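MRNA interferase (Mycobacterium tuberculosis, PDB 6L2A) probably acts as the toxic component of a type II toxin-antitoxin system, as an RNA endonuclease of the PemK/MazF family. Local coordinates at residues P29-S34 / A108-A113. The protein carries 6 engineered substitutions. Residues are numbered along the deposited sequence; the frame is centred on the assembly and turned at random.
Sequences PAVVVS and AQLDEA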
# COMPACT_ATOMS: atom_id res chain seq x y z
N PRO A 29 -14.86 -6.14 -0.78
CA PRO A 29 -14.38 -5.81 -2.12
C PRO A 29 -13.16 -4.90 -2.06
O PRO A 29 -12.98 -4.13 -1.11
CB PRO A 29 -15.58 -5.11 -2.77
CG PRO A 29 -16.28 -4.48 -1.61
CD PRO A 29 -16.12 -5.44 -0.46
N ALA A 30 -12.33 -4.99 -3.09
CA ALA A 30 -11.12 -4.19 -3.16
C ALA A 30 -10.69 -4.05 -4.61
O ALA A 30 -11.01 -4.90 -5.44
CB ALA A 30 -9.98 -4.80 -2.32
N VAL A 31 -9.97 -2.97 -4.90
CA VAL A 31 -9.47 -2.67 -6.24
C VAL A 31 -8.01 -3.10 -6.33
O VAL A 31 -7.19 -2.71 -5.49
CB VAL A 31 -9.61 -1.18 -6.58
CG1 VAL A 31 -9.15 -0.91 -8.01
CG2 VAL A 31 -11.05 -0.71 -6.37
N VAL A 32 -7.69 -3.90 -7.34
CA VAL A 32 -6.30 -4.27 -7.59
C VAL A 32 -5.54 -3.05 -8.11
O VAL A 32 -5.95 -2.43 -9.10
CB VAL A 32 -6.22 -5.43 -8.60
CG1 VAL A 32 -4.77 -5.77 -8.89
CG2 VAL A 32 -6.98 -6.65 -8.08
N VAL A 33 -4.43 -2.72 -7.45
CA VAL A 33 -3.66 -1.54 -7.85
C VAL A 33 -2.19 -1.86 -8.07
O VAL A 33 -1.42 -1.00 -8.51
CB VAL A 33 -3.81 -0.40 -6.82
CG1 VAL A 33 -5.25 0.08 -6.77
CG2 VAL A 33 -3.33 -0.84 -5.45
N SER A 34 -1.77 -3.09 -7.77
CA SER A 34 -0.44 -3.50 -8.18
C SER A 34 -0.36 -3.57 -9.70
O SER A 34 -1.35 -3.86 -10.38
CB SER A 34 -0.07 -4.85 -7.56
OG SER A 34 -1.13 -5.78 -7.64
N ALA A 108 -7.71 6.38 -13.13
CA ALA A 108 -6.86 7.57 -13.14
C ALA A 108 -7.06 8.40 -11.88
O ALA A 108 -6.10 8.93 -11.31
CB ALA A 108 -7.14 8.41 -14.39
N GLN A 109 -8.31 8.52 -11.42
CA GLN A 109 -8.57 9.18 -10.14
C GLN A 109 -7.91 8.42 -9.00
O GLN A 109 -7.34 9.04 -8.09
CB GLN A 109 -10.07 9.30 -9.90
CG GLN A 109 -10.73 10.47 -10.61
CD GLN A 109 -12.20 10.61 -10.25
OE1 GLN A 109 -12.62 11.63 -9.71
NE2 GLN A 109 -12.97 9.57 -10.53
N LEU A 110 -7.97 7.09 -9.02
CA LEU A 110 -7.33 6.31 -7.98
C LEU A 110 -5.81 6.46 -8.02
O LEU A 110 -5.16 6.44 -6.97
CB LEU A 110 -7.73 4.84 -8.10
CG LEU A 110 -7.28 3.89 -6.98
CD1 LEU A 110 -7.60 4.48 -5.61
CD2 LEU A 110 -7.96 2.55 -7.16
N ASP A 111 -5.23 6.61 -9.22
CA ASP A 111 -3.81 6.90 -9.31
C ASP A 111 -3.46 8.18 -8.56
O ASP A 111 -2.47 8.24 -7.83
CB ASP A 111 -3.37 7.01 -10.77
CG ASP A 111 -3.47 5.70 -11.52
OD1 ASP A 111 -3.62 4.64 -10.88
OD2 ASP A 111 -3.38 5.73 -12.77
N GLU A 112 -4.28 9.22 -8.73
CA GLU A 112 -4.02 10.49 -8.06
C GLU A 112 -4.21 10.36 -6.55
O GLU A 112 -3.44 10.94 -5.77
CB GLU A 112 -4.91 11.59 -8.63
CG GLU A 112 -4.55 12.00 -10.04
CD GLU A 112 -3.16 12.61 -10.11
OE1 GLU A 112 -2.89 13.56 -9.34
OE2 GLU A 112 -2.35 12.15 -10.93
N ALA A 113 -5.23 9.61 -6.12
CA ALA A 113 -5.44 9.41 -4.69
C ALA A 113 -4.29 8.63 -4.07
O ALA A 113 -3.89 8.91 -2.93
CB ALA A 113 -6.77 8.69 -4.46
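No flat group lies between L110 and the two valines it meets, V31 and V33; the nearby carboxylate of D111 stays to one side and turns its OD1 to R8 in a salt bridge. The touching surfaces are purely aliphatic, where the C-terminal helix 104-117 packs on the antiparallel sheet of the SH3-like MazF/PemK fold. One methyl of L110 does the work. With CG anti to the backbone N (chi1 -172°), the leucine reaches outward from the helix, and CD2 rests over the seam where the CG1 methyls of V31 and V33 come together. L110 CD2 lies 3.8 Å from V31 CG1; L110 and V31 run alongside one another, pointing opposite ways, and V33 lies nearly perpendicular to the leucine.

V31 and V33 both face the helix, the first from strand 28-32 and the second from just beyond its end, while V32 between them turns away to pack on W12 and I50. V67 and L69 of strand 66-69 extend the apolar layer, touching L110 and V31 respectively, and L118 of the second subunit packs on V33. R8 joins the two segments by a polar route as well, since its NE hydrogen-bonds V33 O while its NH2 holds D111. V33 CG1, anti to its own carbonyl carbon (chi1 -64°), is the branch that meets the leucine, 3.7 Å from L110 CD2.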